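Intracellular exo-alpha-(1->5)-L-arabinofuranosidase (Bifidobacterium longum, PDB 2Y2W) hydrolyses terminal alpha-(1->5)-linked L-arabinofuranosyl residues of arabinans, and acts on wheat arabinoxylan too, in the breakdown of plant cell walls. Local coordinates at residues I47-D52 and Q444-A449; V108-G113 and I163-N168; M225-Y230 and G264-T269; F303-E308 and I455-Y460. All coordinates share one frame; numbering follows the deposited sequence.

Contact 1: residues I47-D52 and Q444-A449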
loop_
_atom_site.group_PDB
_atom_site.type_symbol
_atom_site.label_atom_id
_atom_site.label_comp_id
_atom_site.label_asym_id
_atom_site.label_seq_id
_atom_site.Cartn_x
_atom_site.Cartn_y
_atom_site.Cartn_z
ATOM N N ILE D 47 -26.544 30.744 38.510
ATOM C CA ILE D 47 -26.384 30.715 37.058
ATOM C C ILE D 47 -26.872 32.052 36.506
ATOM O O ILE D 47 -28.069 32.352 36.550
ATOM C CB ILE D 47 -27.177 29.545 36.404
ATOM C CG1 ILE D 47 -26.821 28.192 37.045
ATOM C CG2 ILE D 47 -26.984 29.528 34.882
ATOM C CD1 ILE D 47 -25.385 27.719 36.834
ATOM N N ALA D 48 -25.939 32.855 36.002
ATOM C CA ALA D 48 -26.260 34.193 35.512
ATOM C C ALA D 48 -25.373 34.627 34.346
ATOM O O ALA D 48 -24.214 34.223 34.256
ATOM C CB ALA D 48 -26.176 35.208 36.651
ATOM N N LEU D 49 -25.933 35.445 33.457
ATOM C CA LEU D 49 -25.172 36.048 32.365
ATOM C C LEU D 49 -24.621 37.400 32.806
ATOM O O LEU D 49 -25.345 38.209 33.393
ATOM C CB LEU D 49 -26.041 36.207 31.108
ATOM C CG LEU D 49 -26.301 35.023 30.158
ATOM C CD1 LEU D 49 -24.998 34.420 29.629
ATOM C CD2 LEU D 49 -27.182 33.944 30.790
ATOM N N ASN D 50 -23.343 37.639 32.515
ATOM C CA ASN D 50 -22.638 38.841 32.979
ATOM C C ASN D 50 -23.056 40.154 32.308
ATOM O O ASN D 50 -22.205 40.913 31.828
ATOM C CB ASN D 50 -21.117 38.647 32.890
ATOM C CG ASN D 50 -20.514 38.111 34.181
ATOM O OD1 ASN D 50 -21.168 37.396 34.945
ATOM N ND2 ASN D 50 -19.254 38.456 34.429
ATOM N N ALA D 51 -24.367 40.409 32.295
ATOM C CA ALA D 51 -24.969 41.652 31.782
ATOM C C ALA D 51 -24.679 41.964 30.310
ATOM O O ALA D 51 -25.575 42.382 29.576
ATOM C CB ALA D 51 -24.605 42.848 32.675
ATOM N N ASP D 52 -23.430 41.766 29.892
ATOM C CA ASP D 52 -23.001 42.089 28.535
ATOM C C ASP D 52 -22.222 40.948 27.865
ATOM O O ASP D 52 -20.990 40.873 27.952
ATOM C CB ASP D 52 -22.194 43.395 28.525
ATOM C CG ASP D 52 -23.025 44.603 28.942
ATOM O OD1 ASP D 52 -24.144 44.781 28.408
ATOM O OD2 ASP D 52 -22.552 45.379 29.801
ATOM N N GLN D 444 -27.845 31.508 19.331
ATOM C CA GLN D 444 -26.497 31.665 19.876
ATOM C C GLN D 444 -26.331 30.886 21.183
ATOM O O GLN D 444 -27.286 30.728 21.947
ATOM C CB GLN D 444 -26.180 33.146 20.109
ATOM C CG GLN D 444 -26.098 33.999 18.842
ATOM C CD GLN D 444 -24.722 33.986 18.187
ATOM O OE1 GLN D 444 -23.762 33.427 18.720
ATOM N NE2 GLN D 444 -24.623 34.614 17.021
ATOM N N ALA D 445 -25.113 30.408 21.427
ATOM C CA ALA D 445 -24.791 29.672 22.647
ATOM C C ALA D 445 -24.016 30.552 23.622
ATOM O O ALA D 445 -23.017 31.172 23.255
ATOM C CB ALA D 445 -24.006 28.408 22.320
ATOM N N TYR D 446 -24.490 30.600 24.862
ATOM C CA TYR D 446 -23.881 31.427 25.901
ATOM C C TYR D 446 -23.381 30.574 27.061
ATOM O O TYR D 446 -24.057 29.633 27.486
ATOM C CB TYR D 446 -24.885 32.461 26.418
ATOM C CG TYR D 446 -25.148 33.613 25.474
ATOM C CD1 TYR D 446 -24.340 34.749 25.492
ATOM C CD2 TYR D 446 -26.214 33.577 24.574
ATOM C CE1 TYR D 446 -24.578 35.817 24.631
ATOM C CE2 TYR D 446 -26.461 34.643 23.706
ATOM C CZ TYR D 446 -25.635 35.757 23.741
ATOM O OH TYR D 446 -25.863 36.816 22.891
ATOM N N ALA D 447 -22.195 30.907 27.562
ATOM C CA ALA D 447 -21.629 30.238 28.731
ATOM C C ALA D 447 -21.797 31.118 29.972
ATOM O O ALA D 447 -20.999 32.032 30.199
ATOM C CB ALA D 447 -20.158 29.896 28.494
ATOM N N PRO D 448 -22.839 30.845 30.781
ATOM C CA PRO D 448 -23.166 31.720 31.907
ATOM C C PRO D 448 -22.159 31.609 33.047
ATOM O O PRO D 448 -21.472 30.592 33.171
ATOM C CB PRO D 448 -24.535 31.211 32.358
ATOM C CG PRO D 448 -24.541 29.774 31.985
ATOM C CD PRO D 448 -23.694 29.642 30.752
ATOM N N ALA D 449 -22.071 32.661 33.857
ATOM C CA ALA D 449 -21.258 32.636 35.067
ATOM C C ALA D 449 -21.855 31.639 36.053
ATOM O O ALA D 449 -23.045 31.705 36.381
ATOM C CB ALA D 449 -21.169 34.024 35.684
#
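Pro448 packs against two aliphatic side chains of residues 47-52, Ile47 and Leu49, and each meets it differently. Ile47 runs alongside it, both side chains pointing the same way, with Ile47 CG2 3.8 Å from Pro448 CG. Leu49 crosses the proline at a slant instead, its CD2 methyl 4.1 Å from Pro448 CB. The other branch, CD1, comes to 3.8 Å from Tyr446 CB, where the leucine and tyrosine side chains stand roughly perpendicular. Leu49 leaves the backbone away from 444-449, and its CG, anti to the carbonyl carbon (chi1 -81°), carries both methyls back to the partner. The rigid proline ring offers these branched chains a fixed apolar surface while having no N-H to satisfy. Next to it, Ala48 and Ala449 form an antiparallel hydrogen-bonded pair: Ala48 N gives a nearly straight bond to Ala449 O (3.1 Å, 165° at the hydrogen), and Ala449 N returns one of 2.7 Å to Ala48 O, more bent at 133°. The small methyls of this pair lie on one face of the sheet. Val470 also touches Leu49 and Pro448. Such antiparallel pairing lies inside the mixed beta sheet of the domain that accompanies the family 51 catalytic barrel.

Contact 2: residues V108-G113 and I163-N168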
loop_
_atom_site.group_PDB
_atom_site.type_symbol
_atom_site.label_atom_id
_atom_site.label_comp_id
_atom_site.label_asym_id
_atom_site.label_seq_id
_atom_site.Cartn_x
_atom_site.Cartn_y
_atom_site.Cartn_z
ATOM N N VAL D 108 -26.402 11.776 10.128
ATOM C CA VAL D 108 -26.097 10.427 10.599
ATOM C C VAL D 108 -24.837 9.876 9.936
ATOM O O VAL D 108 -24.701 9.908 8.709
ATOM C CB VAL D 108 -27.281 9.450 10.365
ATOM C CG1 VAL D 108 -27.000 8.100 11.014
ATOM C CG2 VAL D 108 -28.579 10.029 10.906
ATOM N N ARG D 109 -23.925 9.372 10.762
ATOM C CA ARG D 109 -22.665 8.806 10.294
ATOM C C ARG D 109 -22.852 7.342 9.893
ATOM O O ARG D 109 -23.500 6.568 10.605
ATOM C CB ARG D 109 -21.593 8.960 11.375
ATOM C CG ARG D 109 -20.188 8.578 10.950
ATOM C CD ARG D 109 -19.172 9.162 11.908
ATOM N NE ARG D 109 -17.819 8.697 11.624
ATOM C CZ ARG D 109 -17.162 7.806 12.360
ATOM N NH1 ARG D 109 -17.730 7.276 13.437
ATOM N NH2 ARG D 109 -15.932 7.446 12.017
ATOM N N TYR D 110 -22.280 6.978 8.746
ATOM C CA TYR D 110 -22.506 5.679 8.113
ATOM C C TYR D 110 -21.303 5.326 7.236
ATOM O O TYR D 110 -20.699 6.222 6.643
ATOM C CB TYR D 110 -23.780 5.747 7.263
ATOM C CG TYR D 110 -24.184 4.447 6.596
ATOM C CD1 TYR D 110 -24.874 3.460 7.302
ATOM C CD2 TYR D 110 -23.886 4.211 5.258
ATOM C CE1 TYR D 110 -25.243 2.269 6.694
ATOM C CE2 TYR D 110 -24.253 3.023 4.640
ATOM C CZ TYR D 110 -24.931 2.057 5.363
ATOM O OH TYR D 110 -25.297 0.878 4.752
ATOM N N PRO D 111 -20.936 4.026 7.153
ATOM C CA PRO D 111 -21.484 2.875 7.872
ATOM C C PRO D 111 -20.631 2.423 9.065
ATOM O O PRO D 111 -20.868 1.343 9.608
ATOM C CB PRO D 111 -21.490 1.787 6.798
ATOM C CG PRO D 111 -20.305 2.116 5.931
ATOM C CD PRO D 111 -19.980 3.590 6.119
ATOM N N GLY D 112 -19.655 3.238 9.461
ATOM C CA GLY D 112 -18.729 2.874 10.531
ATOM C C GLY D 112 -17.739 3.973 10.885
ATOM O O GLY D 112 -17.665 4.983 10.195
ATOM N N GLY D 113 -16.974 3.788 11.961
ATOM C CA GLY D 113 -17.047 2.592 12.801
ATOM C C GLY D 113 -16.088 1.509 12.359
ATOM O O GLY D 113 -15.726 1.435 11.184
ATOM N N ILE D 163 -26.162 12.785 5.309
ATOM C CA ILE D 163 -25.293 11.607 5.418
ATOM C C ILE D 163 -23.833 11.999 5.624
ATOM O O ILE D 163 -23.307 12.858 4.915
ATOM C CB ILE D 163 -25.393 10.680 4.175
ATOM C CG1 ILE D 163 -26.825 10.179 3.990
ATOM C CG2 ILE D 163 -24.423 9.499 4.296
ATOM C CD1 ILE D 163 -27.068 9.472 2.675
ATOM N N MET D 164 -23.196 11.364 6.602
ATOM C CA MET D 164 -21.763 11.503 6.821
ATOM C C MET D 164 -21.088 10.175 6.463
ATOM O O MET D 164 -21.080 9.230 7.257
ATOM C CB MET D 164 -21.483 11.896 8.272
ATOM C CG MET D 164 -20.093 12.461 8.508
ATOM S SD MET D 164 -19.616 12.415 10.246
ATOM C CE MET D 164 -20.728 13.625 10.964
ATOM N N LEU D 165 -20.539 10.106 5.254
ATOM C CA LEU D 165 -20.061 8.839 4.708
ATOM C C LEU D 165 -18.601 8.563 5.033
ATOM O O LEU D 165 -17.722 9.358 4.710
ATOM C CB LEU D 165 -20.300 8.771 3.195
ATOM C CG LEU D 165 -20.215 7.410 2.496
ATOM C CD1 LEU D 165 -20.994 6.329 3.235
ATOM C CD2 LEU D 165 -20.714 7.533 1.066
ATOM N N ALA D 166 -18.361 7.427 5.680
ATOM C CA ALA D 166 -17.015 6.984 6.007
ATOM C C ALA D 166 -16.535 5.975 4.972
ATOM O O ALA D 166 -17.291 5.088 4.563
ATOM C CB ALA D 166 -16.984 6.379 7.392
ATOM N N VAL D 167 -15.283 6.119 4.545
ATOM C CA VAL D 167 -14.688 5.191 3.578
ATOM C C VAL D 167 -13.624 4.310 4.225
ATOM O O VAL D 167 -12.981 4.712 5.198
ATOM C CB VAL D 167 -14.098 5.915 2.331
ATOM C CG1 VAL D 167 -15.215 6.448 1.432
ATOM C CG2 VAL D 167 -13.135 7.032 2.736
ATOM N N ASN D 168 -13.458 3.108 3.675
ATOM C CA ASN D 168 -12.444 2.156 4.120
ATOM C C ASN D 168 -11.035 2.715 3.927
ATOM O O ASN D 168 -10.666 3.120 2.824
ATOM C CB ASN D 168 -12.604 0.835 3.349
ATOM C CG ASN D 168 -11.729 -0.295 3.896
ATOM O OD1 ASN D 168 -10.652 -0.067 4.445
ATOM N ND2 ASN D 168 -12.189 -1.528 3.724
#
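Met164, Ala166 and Tyr110 bury the largest areas where the parallel strands 107-110 and 162-167 run side by side. Met164 lies on the same sheet face as Arg109, its bridge partner. With CG anti to the backbone N (chi1 -163°) and a bend at the last torsion, its sulfur comes to 3.7 Å from Arg109 CD, while SD also lies at the edge of the guanidinium, near its plane. An unbranched thioether fits here because it packs against the arginine's methylenes without competing for its N-H groups. Those are used further on: NH1 forms a salt bridge with Glu340 and NH2 a hydrogen bond with Asn214, while Gly112 O sits over one guanidinium face.

Ala166 aims its methyl at the other segment, and CB reaches 3.2 Å from Gly112 O, a close approach that the small side chain suits. Its N-H bonds to Tyr110 O at 2.8 Å and 165°, the last of three parallel-sheet bonds; before it come Met164 N to Val108 O and Tyr110 N to Met164 O, each 3.0 Å. Tyr110 points to the opposite face, side by side with Leu165, whose CD1 meets the ring edge 4.1 Å from Tyr110 CD2. Pro111, which follows through a cis peptide, sets its CB over the centre of that ring, and the phenol hydroxyl bonds His70.

Glu340 and Asn214 are, by similarity, the nucleophile and a sugar-binding residue, so the place of Arg109, bonded to both, is consistent with positioning them in the (beta/alpha)8 barrel typical of clan GH-A glycosidases.

Contact 3: residues M225-Y230 and G264-T269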
loop_
_atom_site.group_PDB
_atom_site.type_symbol
_atom_site.label_atom_id
_atom_site.label_comp_id
_atom_site.label_asym_id
_atom_site.label_seq_id
_atom_site.Cartn_x
_atom_site.Cartn_y
_atom_site.Cartn_z
ATOM N N MET D 225 -2.753 2.093 11.684
ATOM C CA MET D 225 -1.576 2.801 11.207
ATOM C C MET D 225 -0.825 3.535 12.314
ATOM O O MET D 225 -1.344 3.737 13.414
ATOM C CB MET D 225 -1.972 3.794 10.107
ATOM C CG MET D 225 -2.319 3.169 8.767
ATOM S SD MET D 225 -2.865 4.429 7.602
ATOM C CE MET D 225 -3.250 3.439 6.159
ATOM N N SER D 226 0.413 3.909 12.005
ATOM C CA SER D 226 1.181 4.840 12.813
ATOM C C SER D 226 0.734 6.259 12.446
ATOM O O SER D 226 0.023 6.440 11.453
ATOM C CB SER D 226 2.679 4.651 12.548
ATOM O OG SER D 226 2.958 4.606 11.157
ATOM N N PRO D 227 1.125 7.271 13.248
ATOM C CA PRO D 227 0.785 8.648 12.880
ATOM C C PRO D 227 1.296 9.064 11.491
ATOM O O PRO D 227 0.573 9.736 10.756
ATOM C CB PRO D 227 1.450 9.487 13.981
ATOM C CG PRO D 227 2.398 8.560 14.676
ATOM C CD PRO D 227 1.780 7.213 14.566
ATOM N N GLU D 228 2.515 8.657 11.137
ATOM C CA GLU D 228 3.112 9.030 9.850
ATOM C C GLU D 228 2.429 8.352 8.659
ATOM O O GLU D 228 2.172 8.998 7.639
ATOM C CB GLU D 228 4.620 8.749 9.842
ATOM C CG GLU D 228 5.446 9.682 10.735
ATOM C CD GLU D 228 5.714 11.058 10.113
ATOM O OE1 GLU D 228 5.450 11.247 8.903
ATOM O OE2 GLU D 228 6.204 11.954 10.841
ATOM N N GLU D 229 2.133 7.059 8.799
ATOM C CA GLU D 229 1.437 6.293 7.764
ATOM C C GLU D 229 0.081 6.904 7.414
ATOM O O GLU D 229 -0.243 7.060 6.232
ATOM C CB GLU D 229 1.256 4.832 8.188
ATOM C CG GLU D 229 2.458 3.928 7.913
ATOM C CD GLU D 229 2.397 2.597 8.667
ATOM O OE1 GLU D 229 1.353 2.289 9.288
ATOM O OE2 GLU D 229 3.402 1.854 8.639
ATOM N N TYR D 230 -0.700 7.250 8.439
ATOM C CA TYR D 230 -2.027 7.834 8.234
ATOM C C TYR D 230 -1.952 9.247 7.666
ATOM O O TYR D 230 -2.714 9.587 6.759
ATOM C CB TYR D 230 -2.874 7.804 9.515
ATOM C CG TYR D 230 -4.280 8.337 9.316
ATOM C CD1 TYR D 230 -5.241 7.586 8.639
ATOM C CD2 TYR D 230 -4.643 9.598 9.791
ATOM C CE1 TYR D 230 -6.529 8.073 8.442
ATOM C CE2 TYR D 230 -5.932 10.097 9.602
ATOM C CZ TYR D 230 -6.867 9.329 8.926
ATOM O OH TYR D 230 -8.140 9.810 8.736
ATOM N N GLY D 264 -2.969 13.780 21.210
ATOM C CA GLY D 264 -2.347 15.074 20.946
ATOM C C GLY D 264 -1.346 15.025 19.805
ATOM O O GLY D 264 -1.490 15.743 18.816
ATOM N N THR D 265 -0.334 14.171 19.947
ATOM C CA THR D 265 0.740 14.044 18.954
ATOM C C THR D 265 0.266 13.419 17.637
ATOM O O THR D 265 0.834 13.692 16.575
ATOM C CB THR D 265 1.941 13.244 19.505
ATOM O OG1 THR D 265 1.476 12.030 20.106
ATOM C CG2 THR D 265 2.696 14.061 20.548
ATOM N N TRP D 266 -0.769 12.585 17.712
ATOM C CA TRP D 266 -1.406 12.035 16.521
ATOM C C TRP D 266 -1.981 13.170 15.685
ATOM O O TRP D 266 -1.642 13.317 14.512
ATOM C CB TRP D 266 -2.514 11.049 16.903
ATOM C CG TRP D 266 -3.310 10.544 15.732
ATOM C CD1 TRP D 266 -4.380 11.155 15.138
ATOM C CD2 TRP D 266 -3.099 9.320 15.019
ATOM N NE1 TRP D 266 -4.846 10.388 14.097
ATOM C CE2 TRP D 266 -4.079 9.256 14.002
ATOM C CE3 TRP D 266 -2.177 8.271 15.138
ATOM C CZ2 TRP D 266 -4.163 8.183 13.109
ATOM C CZ3 TRP D 266 -2.262 7.204 14.251
ATOM C CH2 TRP D 266 -3.249 7.169 13.251
ATOM N N GLU D 267 -2.844 13.967 16.312
ATOM C CA GLU D 267 -3.502 15.098 15.664
ATOM C C GLU D 267 -2.499 16.088 15.080
ATOM O O GLU D 267 -2.653 16.530 13.945
ATOM C CB GLU D 267 -4.434 15.811 16.648
ATOM C CG GLU D 267 -5.712 15.043 16.994
ATOM C CD GLU D 267 -5.522 13.988 18.076
ATOM O OE1 GLU D 267 -4.390 13.801 18.573
ATOM O OE2 GLU D 267 -6.524 13.337 18.434
ATOM N N LYS D 268 -1.465 16.415 15.851
ATOM C CA LYS D 268 -0.448 17.362 15.405
ATOM C C LYS D 268 0.222 16.906 14.111
ATOM O O LYS D 268 0.269 17.660 13.141
ATOM C CB LYS D 268 0.596 17.593 16.496
ATOM C CG LYS D 268 1.366 18.899 16.346
ATOM C CD LYS D 268 2.035 19.332 17.649
ATOM C CE LYS D 268 1.020 19.804 18.696
ATOM N NZ LYS D 268 0.434 18.682 19.490
ATOM N N THR D 269 0.716 15.670 14.101
ATOM C CA THR D 269 1.413 15.115 12.941
ATOM C C THR D 269 0.490 15.005 11.724
ATOM O O THR D 269 0.848 15.439 10.625
ATOM C CB THR D 269 2.027 13.734 13.262
ATOM O OG1 THR D 269 2.789 13.818 14.471
ATOM C CG2 THR D 269 2.937 13.263 12.131
#
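Two helix beginnings on the outside of the (beta/alpha)8 barrel meet here, those of helices 227-244 and 265-274, with the indole of Trp266 filling the space between them. Its CG is anti to the backbone N (chi1 174°), which sends the six-membered ring across to the first turn of the other helix. CZ3 comes to 3.5 Å from Pro227 N, CE3 to 4.0 Å from Pro227 CB, and Met225 O lies in plane at the ring edge. Proline suits a helix's first turn, where its missing N-H costs nothing, and its ring crosses the indole obliquely. Tyr230 brings CD2 to 3.6 Å from Trp266 CZ2; the ring planes are only 24° apart, yet with centroids 5.6 Å apart they barely overlap. An alanine in place of Trp266 would probably leave Pro227 and Tyr230 without their shared aromatic surface, and Cys253 O without the indole N-H that it accepts.

Farther along the helices, Thr269 CG2 touches Glu228 OE2 at 3.7 Å. The threonine hydroxyl turns back and donates to Thr265 O at 2.9 Å, a carbonyl that also takes Thr269 N. Ser226 is the N-cap of its helix, and its N-H bonds Glu229 OE1, three residues on, at 3.3 Å, one half of a capping box.

Tyr230 OH is bonded to Ile212 O and Cys253 N, joining the helix pair to strand 209-212 and to the residue just after strand 249-252. Glu229 also forms a salt bridge with Lys236 of the second subunit, and helix 307-327 packs against Glu267 and Lys268.

Contact 4: residues F303-E308 and I455-Y460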
loop_
_atom_site.group_PDB
_atom_site.type_symbol
_atom_site.label_atom_id
_atom_site.label_comp_id
_atom_site.label_asym_id
_atom_site.label_seq_id
_atom_site.Cartn_x
_atom_site.Cartn_y
_atom_site.Cartn_z
ATOM N N PHE D 303 -17.732 9.299 37.295
ATOM C CA PHE D 303 -18.525 9.155 36.081
ATOM C C PHE D 303 -19.452 10.349 35.829
ATOM O O PHE D 303 -19.639 10.760 34.683
ATOM C CB PHE D 303 -19.310 7.841 36.131
ATOM C CG PHE D 303 -20.284 7.664 35.003
ATOM C CD1 PHE D 303 -19.860 7.719 33.677
ATOM C CD2 PHE D 303 -21.625 7.420 35.267
ATOM C CE1 PHE D 303 -20.762 7.552 32.637
ATOM C CE2 PHE D 303 -22.533 7.243 34.234
ATOM C CZ PHE D 303 -22.100 7.308 32.915
ATOM N N LEU D 304 -20.016 10.906 36.897
ATOM C CA LEU D 304 -20.908 12.060 36.777
ATOM C C LEU D 304 -20.166 13.326 36.344
ATOM O O LEU D 304 -20.770 14.247 35.789
ATOM C CB LEU D 304 -21.679 12.294 38.079
ATOM C CG LEU D 304 -22.729 11.240 38.461
ATOM C CD1 LEU D 304 -23.007 11.276 39.957
ATOM C CD2 LEU D 304 -24.017 11.407 37.664
ATOM N N ALA D 305 -18.856 13.356 36.583
ATOM C CA ALA D 305 -18.015 14.477 36.172
ATOM C C ALA D 305 -17.209 14.168 34.905
ATOM O O ALA D 305 -16.108 14.698 34.715
ATOM C CB ALA D 305 -17.090 14.889 37.316
ATOM N N SER D 306 -17.770 13.326 34.035
ATOM C CA SER D 306 -17.098 12.900 32.800
ATOM C C SER D 306 -16.920 14.020 31.780
ATOM O O SER D 306 -16.070 13.926 30.892
ATOM C CB SER D 306 -17.832 11.723 32.157
ATOM O OG SER D 306 -17.607 10.532 32.889
ATOM N N SER D 307 -17.724 15.074 31.914
ATOM C CA SER D 307 -17.622 16.259 31.058
ATOM C C SER D 307 -16.256 16.940 31.157
ATOM O O SER D 307 -15.799 17.568 30.197
ATOM C CB SER D 307 -18.741 17.253 31.383
ATOM O OG SER D 307 -18.955 17.352 32.779
ATOM N N GLU D 308 -15.612 16.799 32.315
ATOM C CA GLU D 308 -14.282 17.363 32.565
ATOM C C GLU D 308 -13.206 16.742 31.674
ATOM O O GLU D 308 -12.257 17.418 31.273
ATOM C CB GLU D 308 -13.901 17.197 34.039
ATOM C CG GLU D 308 -14.842 17.898 35.016
ATOM C CD GLU D 308 -14.796 19.412 34.904
ATOM O OE1 GLU D 308 -13.685 19.987 34.962
ATOM O OE2 GLU D 308 -15.874 20.028 34.763
ATOM N N ILE D 455 -17.078 19.598 44.373
ATOM C CA ILE D 455 -17.079 18.217 44.865
ATOM C C ILE D 455 -15.791 17.497 44.456
ATOM O O ILE D 455 -15.146 17.874 43.474
ATOM C CB ILE D 455 -18.327 17.420 44.386
ATOM C CG1 ILE D 455 -18.577 17.636 42.885
ATOM C CG2 ILE D 455 -19.552 17.800 45.215
ATOM C CD1 ILE D 455 -19.688 16.784 42.292
ATOM N N HIS D 456 -15.425 16.466 45.216
ATOM C CA HIS D 456 -14.170 15.743 44.999
ATOM C C HIS D 456 -14.370 14.420 44.252
ATOM O O HIS D 456 -15.346 13.703 44.485
ATOM C CB HIS D 456 -13.459 15.501 46.336
ATOM C CG HIS D 456 -12.057 14.988 46.194
ATOM N ND1 HIS D 456 -10.973 15.823 46.029
ATOM C CD2 HIS D 456 -11.566 13.725 46.188
ATOM C CE1 HIS D 456 -9.873 15.097 45.930
ATOM N NE2 HIS D 456 -10.206 13.821 46.022
ATOM N N THR D 457 -13.432 14.116 43.354
ATOM C CA THR D 457 -13.441 12.873 42.575
ATOM C C THR D 457 -12.048 12.239 42.559
ATOM O O THR D 457 -11.052 12.922 42.806
ATOM C CB THR D 457 -13.897 13.115 41.113
ATOM O OG1 THR D 457 -13.073 14.120 40.510
ATOM C CG2 THR D 457 -15.354 13.556 41.053
ATOM N N GLU D 458 -11.982 10.939 42.272
ATOM C CA GLU D 458 -10.698 10.239 42.126
ATOM C C GLU D 458 -9.987 10.576 40.816
ATOM O O GLU D 458 -8.792 10.877 40.816
ATOM C CB GLU D 458 -10.870 8.719 42.234
ATOM C CG GLU D 458 -10.389 8.106 43.547
ATOM C CD GLU D 458 -11.522 7.637 44.445
ATOM O OE1 GLU D 458 -12.550 8.344 44.543
ATOM O OE2 GLU D 458 -11.377 6.558 45.059
ATOM N N ALA D 459 -10.731 10.519 39.711
ATOM C CA ALA D 459 -10.180 10.728 38.369
ATOM C C ALA D 459 -9.820 12.186 38.079
ATOM O O ALA D 459 -8.817 12.462 37.418
ATOM C CB ALA D 459 -11.141 10.195 37.313
ATOM N N TYR D 460 -10.642 13.108 38.573
ATOM C CA TYR D 460 -10.432 14.541 38.358
ATOM C C TYR D 460 -10.244 15.250 39.699
ATOM O O TYR D 460 -10.375 14.628 40.756
ATOM C CB TYR D 460 -11.603 15.139 37.564
ATOM C CG TYR D 460 -12.090 14.230 36.453
ATOM C CD1 TYR D 460 -11.374 14.108 35.263
ATOM C CD2 TYR D 460 -13.253 13.475 36.603
ATOM C CE1 TYR D 460 -11.807 13.264 34.245
ATOM C CE2 TYR D 460 -13.695 12.627 35.590
ATOM C CZ TYR D 460 -12.966 12.528 34.415
ATOM O OH TYR D 460 -13.393 11.695 33.410
#
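The Tyr460 ring is sandwiched between two aliphatic groups. Glu308 CB stands over one face, off-centre toward the rim, in a CH-pi contact 4.3 Å from the ring centroid and 15° off the normal; the methyl of Ala459 covers the centre of the opposite face. Obliquely to the ring, Ala305 O comes to 3.3 Å from Tyr460 CE2, and Ala305 CB lies 4.2 Å from Tyr460 CD2. Tyr460 CG stands anti to its carbonyl carbon (chi1 -40°), which lays the ring along the short link between helices 297-304 and 307-327. The small side chain of Ala305 lets the ring come close, and the glutamate adds only its methylene to the stack because its chain, bent at chi2, carries the carboxylate away to a salt bridge with Arg486. Replacing Tyr460 by a serine would probably open a gap beside Ala305 and leave Glu308 CB without the ring face it rests on. Each segment is also braced internally: Ser306 OG bonds Phe303 O at 2.7 Å, and Thr457 OG1 bonds Tyr460 O at 2.8 Å. This is interdomain packing of a beta-hairpin turn, between strands 444-456 and 462-473, against a helix-helix corner of the catalytic barrel domain.

In the fold
Contact 2 is the core of the set: wholly buried strand pairing in the barrel, beside the residues that are probably catalytic. Contact 4 is likewise buried, whereas contacts 1 and 3 reach the surface in part. Contact 3, about 21 Å from contact 2 between centres, belongs to the same barrel but lies in its helical layer, where aromatic packing replaces backbone bonding and another subunit comes near. Contacts 1 and 4 both use strand 444-456 of the mixed sheet, at its two ends. Contact 1 combines backbone bonds with aliphatic packing inside that sheet, whereas contact 4 relies on one ring and joins the sheet to barrel helices. Along the chain, contacts 2 and 3 fall within the loop closed by contact 1.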